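Local coordinates for glycoside hydrolase family 81 (Clostridium thermocellum, PDB 6FOP), which probably hydrolyses beta-1,3-glucans such as laminarin, as a family 81 glycoside hydrolase of the bacterium's cellulosome, at residues W40-S50 against I53-A64; D105-D113 against I123-S131. All blocks are in the same frame, centred on the assembly; numbering follows the deposited sequence.

Contact 1 of 2, residues W40-S50 against I53-A64. With MG (magnesium ion), chain Y.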
loop_
_atom_site.group_PDB
_atom_site.type_symbol
_atom_site.label_atom_id
_atom_site.label_comp_id
_atom_site.label_asym_id
_atom_site.label_seq_id
_atom_site.Cartn_x
_atom_site.Cartn_y
_atom_site.Cartn_z
ATOM N N TRP A 40 -5.682 7.733 -3.211
ATOM C CA TRP A 40 -6.456 7.841 -4.441
ATOM C C TRP A 40 -7.233 9.162 -4.543
ATOM O O TRP A 40 -7.538 9.627 -5.629
ATOM C CB TRP A 40 -7.401 6.643 -4.563
ATOM C CG TRP A 40 -8.323 6.474 -3.392
ATOM C CD1 TRP A 40 -8.064 5.796 -2.229
ATOM C CD2 TRP A 40 -9.651 7.006 -3.239
ATOM N NE1 TRP A 40 -9.106 5.887 -1.359
ATOM C CE2 TRP A 40 -10.120 6.588 -1.974
ATOM C CE3 TRP A 40 -10.513 7.740 -4.078
ATOM C CZ2 TRP A 40 -11.384 6.934 -1.493
ATOM C CZ3 TRP A 40 -11.764 8.071 -3.602
ATOM C CH2 TRP A 40 -12.203 7.662 -2.321
ATOM N N GLU A 41 -7.553 9.776 -3.410
ATOM C CA GLU A 41 -8.297 11.032 -3.386
ATOM C C GLU A 41 -7.381 12.268 -3.382
ATOM O O GLU A 41 -7.844 13.401 -3.415
ATOM C CB GLU A 41 -9.245 11.080 -2.183
ATOM C CG GLU A 41 -8.584 11.397 -0.840
ATOM C CD GLU A 41 -7.724 10.318 -0.227
ATOM O OE1 GLU A 41 -7.868 9.148 -0.602
ATOM O OE2 GLU A 41 -6.975 10.673 0.737
ATOM N N SER A 42 -6.062 12.053 -3.316
ATOM C CA SER A 42 -5.133 13.124 -2.950
ATOM C C SER A 42 -5.109 14.314 -3.864
ATOM O O SER A 42 -4.817 15.410 -3.405
ATOM C CB SER A 42 -3.737 12.551 -2.786
ATOM O OG SER A 42 -3.724 11.583 -1.764
ATOM N N SER A 43 -5.384 14.124 -5.159
ATOM C CA SER A 43 -5.266 15.261 -6.098
ATOM C C SER A 43 -6.270 16.395 -5.827
ATOM O O SER A 43 -6.026 17.538 -6.209
ATOM C CB SER A 43 -5.389 14.813 -7.550
ATOM O OG SER A 43 -6.735 14.486 -7.901
ATOM N N ILE A 44 -7.347 16.083 -5.122
ATOM C CA ILE A 44 -8.274 17.117 -4.654
ATOM C C ILE A 44 -7.575 18.187 -3.827
ATOM O O ILE A 44 -7.878 19.368 -3.986
ATOM C CB ILE A 44 -9.430 16.523 -3.850
ATOM C CG1 ILE A 44 -10.241 15.522 -4.678
ATOM C CG2 ILE A 44 -10.357 17.618 -3.335
ATOM C CD1 ILE A 44 -11.153 14.644 -3.849
ATOM N N LEU A 45 -6.617 17.761 -2.993
ATOM C CA LEU A 45 -5.896 18.653 -2.088
ATOM C C LEU A 45 -4.856 19.507 -2.791
ATOM O O LEU A 45 -4.598 20.645 -2.375
ATOM C CB LEU A 45 -5.207 17.843 -0.978
ATOM C CG LEU A 45 -6.153 17.179 0.019
ATOM C CD1 LEU A 45 -5.480 15.977 0.667
ATOM C CD2 LEU A 45 -6.656 18.168 1.055
ATOM N N TRP A 46 -4.206 18.935 -3.822
ATOM C CA TRP A 46 -3.053 19.586 -4.447
ATOM C C TRP A 46 -3.418 20.468 -5.648
ATOM O O TRP A 46 -2.713 21.431 -5.962
ATOM C CB TRP A 46 -2.049 18.511 -4.895
ATOM C CG TRP A 46 -1.365 17.726 -3.794
ATOM C CD1 TRP A 46 -1.887 16.687 -3.085
ATOM C CD2 TRP A 46 -0.017 17.874 -3.360
ATOM N NE1 TRP A 46 -0.943 16.176 -2.209
ATOM C CE2 TRP A 46 0.215 16.901 -2.361
ATOM C CE3 TRP A 46 1.017 18.727 -3.723
ATOM C CZ2 TRP A 46 1.462 16.745 -1.747
ATOM C CZ3 TRP A 46 2.239 18.587 -3.097
ATOM C CH2 TRP A 46 2.449 17.601 -2.121
ATOM N N ASN A 47 -4.487 20.093 -6.348
ATOM C CA ASN A 47 -4.923 20.760 -7.561
ATOM C C ASN A 47 -6.135 21.653 -7.244
ATOM O O ASN A 47 -6.900 21.353 -6.338
ATOM C CB ASN A 47 -5.240 19.651 -8.580
ATOM C CG ASN A 47 -5.416 20.160 -9.987
ATOM O OD1 ASN A 47 -4.464 20.359 -10.762
ATOM N ND2 ASN A 47 -6.662 20.320 -10.342
ATOM N N GLN A 48 -6.295 22.741 -7.997
ATOM C CA GLN A 48 -7.470 23.603 -7.845
ATOM C C GLN A 48 -8.747 22.750 -7.831
ATOM O O GLN A 48 -9.601 22.885 -6.960
ATOM C CB GLN A 48 -7.487 24.610 -8.992
ATOM C CG GLN A 48 -8.668 25.556 -9.005
ATOM C CD GLN A 48 -8.592 26.574 -10.127
ATOM O OE1 GLN A 48 -7.699 26.537 -10.957
ATOM N NE2 GLN A 48 -9.553 27.468 -10.164
ATOM N N TYR A 49 -8.889 21.917 -8.852
ATOM C CA TYR A 49 -10.003 21.004 -8.967
ATOM C C TYR A 49 -9.532 19.600 -8.517
ATOM O O TYR A 49 -9.350 19.407 -7.333
ATOM C CB TYR A 49 -10.613 21.093 -10.383
ATOM C CG TYR A 49 -11.203 22.456 -10.662
ATOM C CD1 TYR A 49 -12.366 22.878 -10.022
ATOM C CD2 TYR A 49 -10.559 23.361 -11.497
ATOM C CE1 TYR A 49 -12.884 24.142 -10.251
ATOM C CE2 TYR A 49 -11.085 24.600 -11.751
ATOM C CZ TYR A 49 -12.234 25.000 -11.113
ATOM O OH TYR A 49 -12.715 26.270 -11.341
ATOM N N SER A 50 -9.316 18.680 -9.445
ATOM C CA SER A 50 -8.652 17.430 -9.169
ATOM C C SER A 50 -8.140 16.865 -10.464
ATOM O O SER A 50 -8.479 17.356 -11.552
ATOM C CB SER A 50 -9.596 16.394 -8.527
ATOM O OG SER A 50 -10.459 15.763 -9.469
ATOM N N ILE A 53 -10.079 10.553 -10.184
ATOM C CA ILE A 53 -10.181 9.971 -8.856
ATOM C C ILE A 53 -10.641 8.528 -9.035
ATOM O O ILE A 53 -11.774 8.278 -9.430
ATOM C CB ILE A 53 -11.214 10.733 -7.995
ATOM C CG1 ILE A 53 -10.942 12.245 -7.988
ATOM C CG2 ILE A 53 -11.282 10.145 -6.586
ATOM C CD1 ILE A 53 -9.655 12.649 -7.320
ATOM N N TYR A 54 -9.735 7.564 -8.760
ATOM C CA TYR A 54 -10.009 6.174 -9.039
ATOM C C TYR A 54 -10.497 5.476 -7.793
ATOM O O TYR A 54 -9.724 4.915 -7.028
ATOM C CB TYR A 54 -8.782 5.476 -9.676
ATOM C CG TYR A 54 -8.489 5.981 -11.086
ATOM C CD1 TYR A 54 -7.659 7.073 -11.292
ATOM C CD2 TYR A 54 -9.106 5.417 -12.202
ATOM C CE1 TYR A 54 -7.422 7.577 -12.573
ATOM C CE2 TYR A 54 -8.875 5.923 -13.464
ATOM C CZ TYR A 54 -8.020 6.990 -13.648
ATOM O OH TYR A 54 -7.834 7.446 -14.930
ATOM N N ALA A 55 -11.804 5.572 -7.555
ATOM C CA ALA A 55 -12.444 4.975 -6.407
ATOM C C ALA A 55 -12.707 3.494 -6.565
ATOM O O ALA A 55 -12.262 2.698 -5.717
ATOM C CB ALA A 55 -13.736 5.729 -6.075
ATOM N N HIS A 56 -13.356 3.138 -7.671
ATOM C CA HIS A 56 -13.692 1.761 -8.085
ATOM C C HIS A 56 -14.927 1.221 -7.347
ATOM O O HIS A 56 -14.918 1.129 -6.123
ATOM C CB HIS A 56 -12.543 0.753 -7.911
ATOM C CG HIS A 56 -11.239 1.118 -8.563
ATOM N ND1 HIS A 56 -10.038 0.891 -7.931
ATOM C CD2 HIS A 56 -10.928 1.653 -9.772
ATOM C CE1 HIS A 56 -9.041 1.282 -8.709
ATOM N NE2 HIS A 56 -9.548 1.719 -9.845
ATOM N N PRO A 57 -15.987 0.851 -8.065
ATOM C CA PRO A 57 -16.051 0.766 -9.542
ATOM C C PRO A 57 -16.141 2.111 -10.278
ATOM O O PRO A 57 -15.967 2.148 -11.492
ATOM C CB PRO A 57 -17.289 -0.114 -9.770
ATOM C CG PRO A 57 -18.139 0.211 -8.570
ATOM C CD PRO A 57 -17.165 0.244 -7.432
ATOM N N LEU A 58 -16.490 3.170 -9.562
ATOM C CA LEU A 58 -16.627 4.502 -10.167
ATOM C C LEU A 58 -15.329 5.281 -10.214
ATOM O O LEU A 58 -14.434 5.121 -9.350
ATOM C CB LEU A 58 -17.641 5.357 -9.393
ATOM C CG LEU A 58 -19.082 4.857 -9.408
ATOM C CD1 LEU A 58 -19.927 5.567 -8.366
ATOM C CD2 LEU A 58 -19.728 5.055 -10.752
ATOM N N THR A 59 -15.255 6.181 -11.173
ATOM C CA THR A 59 -14.205 7.171 -11.217
ATOM C C THR A 59 -14.802 8.547 -11.358
ATOM O O THR A 59 -15.927 8.700 -11.870
ATOM C CB THR A 59 -13.168 6.882 -12.317
ATOM O OG1 THR A 59 -13.769 7.044 -13.598
ATOM C CG2 THR A 59 -12.625 5.452 -12.209
ATOM N N PHE A 60 -14.044 9.554 -10.942
ATOM C CA PHE A 60 -14.555 10.928 -10.874
ATOM C C PHE A 60 -13.511 11.928 -11.311
ATOM O O PHE A 60 -12.311 11.629 -11.305
ATOM C CB PHE A 60 -14.978 11.281 -9.427
ATOM C CG PHE A 60 -15.909 10.288 -8.803
ATOM C CD1 PHE A 60 -17.281 10.378 -9.017
ATOM C CD2 PHE A 60 -15.418 9.249 -7.991
ATOM C CE1 PHE A 60 -18.134 9.446 -8.465
ATOM C CE2 PHE A 60 -16.273 8.316 -7.446
ATOM C CZ PHE A 60 -17.650 8.433 -7.663
ATOM N N LYS A 61 -13.935 13.135 -11.641
ATOM C CA LYS A 61 -12.985 14.225 -11.787
ATOM C C LYS A 61 -13.680 15.533 -11.526
ATOM O O LYS A 61 -14.739 15.802 -12.105
ATOM C CB LYS A 61 -12.347 14.238 -13.180
ATOM C CG LYS A 61 -11.170 15.221 -13.260
ATOM C CD LYS A 61 -10.503 15.276 -14.624
ATOM C CE LYS A 61 -11.345 16.048 -15.607
ATOM N NZ LYS A 61 -10.680 16.071 -16.941
ATOM N N PHE A 62 -13.094 16.364 -10.671
ATOM C CA PHE A 62 -13.641 17.704 -10.404
ATOM C C PHE A 62 -13.165 18.656 -11.492
ATOM O O PHE A 62 -12.055 18.529 -11.994
ATOM C CB PHE A 62 -13.200 18.202 -9.023
ATOM C CG PHE A 62 -13.817 17.420 -7.891
ATOM C CD1 PHE A 62 -13.234 16.240 -7.442
ATOM C CD2 PHE A 62 -14.995 17.865 -7.274
ATOM C CE1 PHE A 62 -13.813 15.510 -6.429
ATOM C CE2 PHE A 62 -15.576 17.121 -6.261
ATOM C CZ PHE A 62 -14.971 15.952 -5.826
ATOM N N LYS A 63 -14.049 19.572 -11.885
ATOM C CA LYS A 63 -13.766 20.627 -12.872
ATOM C C LYS A 63 -14.675 21.805 -12.582
ATOM O O LYS A 63 -15.520 21.723 -11.700
ATOM C CB LYS A 63 -13.928 20.109 -14.306
ATOM C CG LYS A 63 -15.320 19.598 -14.635
ATOM C CD LYS A 63 -15.384 19.034 -16.037
ATOM C CE LYS A 63 -16.803 18.623 -16.416
ATOM N NZ LYS A 63 -16.815 17.929 -17.732
ATOM N N ALA A 64 -14.471 22.916 -13.288
ATOM C CA ALA A 64 -15.252 24.114 -13.007
ATOM C C ALA A 64 -16.777 23.872 -12.972
ATOM O O ALA A 64 -17.462 24.409 -12.101
ATOM C CB ALA A 64 -14.872 25.227 -13.978
HETATM MG MG MG Y . -8.926 20.799 -5.460
HETATM O O HOH W 1 -7.053 8.520 -8.050
#

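Contact 2 of 2, residues D105-D113 against I123-S131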
loop_
_atom_site.group_PDB
_atom_site.type_symbol
_atom_site.label_atom_id
_atom_site.label_comp_id
_atom_site.label_asym_id
_atom_site.label_seq_id
_atom_site.Cartn_x
_atom_site.Cartn_y
_atom_site.Cartn_z
ATOM N N ASP A 105 -13.135 18.146 2.453
ATOM C CA ASP A 105 -13.800 18.480 3.712
ATOM C C ASP A 105 -13.605 17.419 4.806
ATOM O O ASP A 105 -13.491 17.753 5.998
ATOM C CB ASP A 105 -15.301 18.692 3.423
ATOM C CG ASP A 105 -16.056 19.269 4.596
ATOM O OD1 ASP A 105 -15.871 20.458 4.904
ATOM O OD2 ASP A 105 -16.849 18.519 5.185
ATOM N N LYS A 106 -13.574 16.154 4.389
ATOM C CA LYS A 106 -13.434 15.004 5.289
ATOM C C LYS A 106 -12.810 13.861 4.485
ATOM O O LYS A 106 -13.241 13.575 3.368
ATOM C CB LYS A 106 -14.794 14.585 5.865
ATOM C CG LYS A 106 -14.757 13.468 6.894
ATOM C CD LYS A 106 -16.104 13.190 7.563
ATOM C CE LYS A 106 -16.002 12.071 8.605
ATOM N NZ LYS A 106 -17.275 11.709 9.293
ATOM N N ILE A 107 -11.794 13.209 5.055
ATOM C CA ILE A 107 -11.166 12.042 4.432
ATOM C C ILE A 107 -11.191 10.946 5.470
ATOM O O ILE A 107 -10.637 11.100 6.567
ATOM C CB ILE A 107 -9.752 12.326 3.928
ATOM C CG1 ILE A 107 -9.765 13.423 2.856
ATOM C CG2 ILE A 107 -9.154 11.040 3.370
ATOM C CD1 ILE A 107 -8.390 13.954 2.469
ATOM N N SER A 108 -11.875 9.860 5.152
ATOM C CA SER A 108 -11.904 8.686 6.015
ATOM C C SER A 108 -11.103 7.539 5.387
ATOM O O SER A 108 -10.343 7.752 4.432
ATOM C CB SER A 108 -13.348 8.318 6.379
ATOM O OG SER A 108 -14.095 8.054 5.218
ATOM N N ASP A 109 -11.269 6.321 5.888
ATOM C CA ASP A 109 -10.320 5.275 5.490
ATOM C C ASP A 109 -10.513 4.794 4.067
ATOM O O ASP A 109 -9.579 4.269 3.469
ATOM C CB ASP A 109 -10.379 4.101 6.483
ATOM C CG ASP A 109 -9.832 4.462 7.890
ATOM O OD1 ASP A 109 -9.328 5.570 8.108
ATOM O OD2 ASP A 109 -9.931 3.611 8.760
ATOM N N PHE A 110 -11.725 4.952 3.521
ATOM C CA PHE A 110 -12.001 4.632 2.121
ATOM C C PHE A 110 -13.092 5.507 1.503
ATOM O O PHE A 110 -13.771 5.091 0.552
ATOM C CB PHE A 110 -12.240 3.115 1.895
ATOM C CG PHE A 110 -13.126 2.406 2.885
ATOM C CD1 PHE A 110 -12.605 1.933 4.106
ATOM C CD2 PHE A 110 -14.427 2.047 2.545
ATOM C CE1 PHE A 110 -13.389 1.209 4.975
ATOM C CE2 PHE A 110 -15.216 1.318 3.429
ATOM C CZ PHE A 110 -14.705 0.929 4.659
ATOM N N ALA A 111 -13.165 6.762 1.945
ATOM C CA ALA A 111 -14.067 7.728 1.339
ATOM C C ALA A 111 -13.500 9.128 1.491
ATOM O O ALA A 111 -12.633 9.388 2.344
ATOM C CB ALA A 111 -15.486 7.612 1.918
ATOM N N VAL A 112 -14.065 10.044 0.713
ATOM C CA VAL A 112 -13.739 11.476 0.796
ATOM C C VAL A 112 -15.015 12.285 0.584
ATOM O O VAL A 112 -15.818 11.947 -0.285
ATOM C CB VAL A 112 -12.655 11.888 -0.227
ATOM C CG1 VAL A 112 -13.033 11.524 -1.659
ATOM C CG2 VAL A 112 -12.285 13.354 -0.119
ATOM N N ASP A 113 -15.174 13.334 1.375
ATOM C CA ASP A 113 -16.174 14.367 1.135
ATOM C C ASP A 113 -15.438 15.577 0.584
ATOM O O ASP A 113 -14.471 16.034 1.202
ATOM C CB ASP A 113 -16.851 14.805 2.429
ATOM C CG ASP A 113 -17.642 13.711 3.122
ATOM O OD1 ASP A 113 -18.006 12.686 2.509
ATOM O OD2 ASP A 113 -17.901 13.893 4.338
ATOM N N ILE A 123 -22.037 22.213 -4.095
ATOM C CA ILE A 123 -22.246 20.785 -4.145
ATOM C C ILE A 123 -21.220 20.167 -3.166
ATOM O O ILE A 123 -20.028 20.472 -3.252
ATOM C CB ILE A 123 -21.965 20.191 -5.541
ATOM C CG1 ILE A 123 -22.765 20.932 -6.613
ATOM C CG2 ILE A 123 -22.295 18.693 -5.560
ATOM C CD1 ILE A 123 -22.385 20.553 -8.018
ATOM N N LYS A 124 -21.692 19.270 -2.302
ATOM C CA LYS A 124 -20.818 18.459 -1.456
ATOM C C LYS A 124 -20.962 17.043 -1.935
ATOM O O LYS A 124 -22.058 16.499 -1.963
ATOM C CB LYS A 124 -21.199 18.563 0.011
ATOM C CG LYS A 124 -20.189 17.841 0.921
ATOM C CD LYS A 124 -20.488 18.179 2.377
ATOM C CE LYS A 124 -19.518 17.566 3.354
ATOM N NZ LYS A 124 -19.809 18.111 4.718
ATOM N N ALA A 125 -19.844 16.464 -2.371
ATOM C CA ALA A 125 -19.815 15.116 -2.943
ATOM C C ALA A 125 -19.073 14.151 -2.028
ATOM O O ALA A 125 -17.983 14.489 -1.530
ATOM C CB ALA A 125 -19.143 15.157 -4.293
ATOM N N THR A 126 -19.672 12.988 -1.794
ATOM C CA THR A 126 -19.003 11.887 -1.108
ATOM C C THR A 126 -18.689 10.816 -2.156
ATOM O O THR A 126 -19.606 10.263 -2.789
ATOM C CB THR A 126 -19.882 11.279 -0.012
ATOM O OG1 THR A 126 -20.198 12.292 0.941
ATOM C CG2 THR A 126 -19.206 10.118 0.713
ATOM N N LEU A 127 -17.387 10.557 -2.297
ATOM C CA LEU A 127 -16.817 9.571 -3.225
ATOM C C LEU A 127 -16.231 8.444 -2.372
ATOM O O LEU A 127 -15.557 8.721 -1.371
ATOM C CB LEU A 127 -15.744 10.195 -4.079
ATOM C CG LEU A 127 -16.066 11.569 -4.657
ATOM C CD1 LEU A 127 -14.875 12.068 -5.468
ATOM C CD2 LEU A 127 -17.362 11.595 -5.460
ATOM N N MET A 128 -16.542 7.197 -2.734
ATOM C CA MET A 128 -16.158 6.072 -1.888
ATOM C C MET A 128 -15.566 4.929 -2.691
ATOM O O MET A 128 -16.159 4.457 -3.676
ATOM C CB MET A 128 -17.358 5.601 -1.084
ATOM C CG MET A 128 -17.127 4.343 -0.268
ATOM S SD MET A 128 -18.539 4.144 0.795
ATOM C CE MET A 128 -18.359 2.463 1.293
ATOM N N LYS A 129 -14.404 4.481 -2.232
ATOM C CA LYS A 129 -13.737 3.308 -2.775
ATOM C C LYS A 129 -14.500 2.109 -2.226
ATOM O O LYS A 129 -14.709 2.011 -1.012
ATOM C CB LYS A 129 -12.295 3.279 -2.331
ATOM C CG LYS A 129 -11.532 2.024 -2.714
ATOM C CD LYS A 129 -10.021 2.197 -2.575
ATOM C CE LYS A 129 -9.431 3.172 -3.557
ATOM N NZ LYS A 129 -9.602 2.795 -4.998
ATOM N N GLY A 130 -14.910 1.202 -3.093
ATOM C CA GLY A 130 -15.723 0.086 -2.680
ATOM C C GLY A 130 -17.217 0.374 -2.582
ATOM O O GLY A 130 -17.947 -0.405 -1.957
ATOM N N SER A 131 -17.697 1.434 -3.231
ATOM C CA SER A 131 -19.137 1.686 -3.294
ATOM C C SER A 131 -19.545 1.833 -4.747
ATOM O O SER A 131 -18.904 2.553 -5.488
ATOM C CB SER A 131 -19.534 2.963 -2.572
ATOM O OG SER A 131 -20.936 3.144 -2.622
HETATM O O HOH W 2 -18.093 16.215 5.703
#

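Contact 1 of 2, residues W40-S50 against I53-A64
W40, I44, Y49 and S50 meet I53, F62 and A64 in a largely buried contact, in which a loop with a short, weakly bonded helical turn packs at the edge of an antiparallel sheet where strands 53-54 and 59-63 are neighbours. The six-membered part of the W40 indole presents its edge to I53, CE3 lying 3.6 Å from I53 CG2 in one of the two conformers of I53, and the two side chains cross at about a right angle. I44 reaches the F62 ring through CD1, 3.8 Å from F62 CE1. Y49 lays one ring face on the backbone of K63 and A64, with CD1 3.6 Å from K63 C; its hydroxyl bonds to the carbonyl of F99. S50 turns OG between its own N and carbonyl carbon (chi1 78°), where it accepts a nearly straight bond from F62 N (3.0 Å, 169° at the hydrogen) and also sits at the edge of the F62 ring. A water bridges W40 O and Y54 N. The carbonyls of I44, N47 and Y49 bind a magnesium ion together with that of A102, consistent with the metal holding the loop's fold, while one direct hydrogen bond and mainly apolar contacts fasten it to the strands.

Contact 2 of 2, residues D105-D113 against I123-S131
V112 and L127 form the hydrogen-bonded pair near the open end of an antiparallel beta hairpin, strands 111-118 and 121-128, to which strand 103-107 adds an edge. The short segments 111-113 and 123-128 run at 171° to one another, 4.7 Å apart at their closest. V112 N donates to L127 O and L127 N to V112 O, both 2.9 Å and almost in line with the accepting carbonyl. A111 with M128 and D113 with T126 are the flanking non-hydrogen-bonded pairs, and K129 N extends the ladder to F110 O. Across from D113, D105 and K106 form a classic beta bulge.

Apolar contacts lie on both faces of the hairpin. V112 and L127 run side by side on one face, where L127 meets F60 and F62 of strand 59-63 and V112 meets W40 and E41; V112 CG1 is 3.9 Å from L127 CB. On the other face, A111 CB meets M128 CB, and the extended M128 chain brings CE to the edge of the F110 ring, 4.0 Å from CE2.

Polar side chains gather toward the turn of the hairpin. K124, fully extended, carries NZ over the carboxylate of D105 in a salt bridge 3.0 Å long to OD2; OD1 of that aspartate is held by T28 and N30. A water accepts from K124 NZ and donates to OD2 of both D105 and D113, linking two acids and a lysine. The T126 hydroxyl, OG1, donates to D113 OD1 at 2.7 Å, arriving from about 50° out of the carboxylate plane.

In the fold
Contact 1 comes first along the chain and contact 2 follows; their centres lie 10 Å apart, on the same side of the chain's centre. Contact 1 holds the outermost strand 53-54 and its neighbour 59-63, at one edge of a seven-stranded antiparallel sheet, contact 2 the edge of an eight-stranded one. The two sheets meet face to face where F60 and F62 touch L127, consistent with the beta-sandwich domain found N-terminal to the helical domain in this family. Two probable hydrogen bonds from K129 NZ also join the contacts, to A55 O at 2.8 Å and Y54 O at 2.9 Å. Through A102, the magnesium ion links loop 40-50 to the start of strand 103-107.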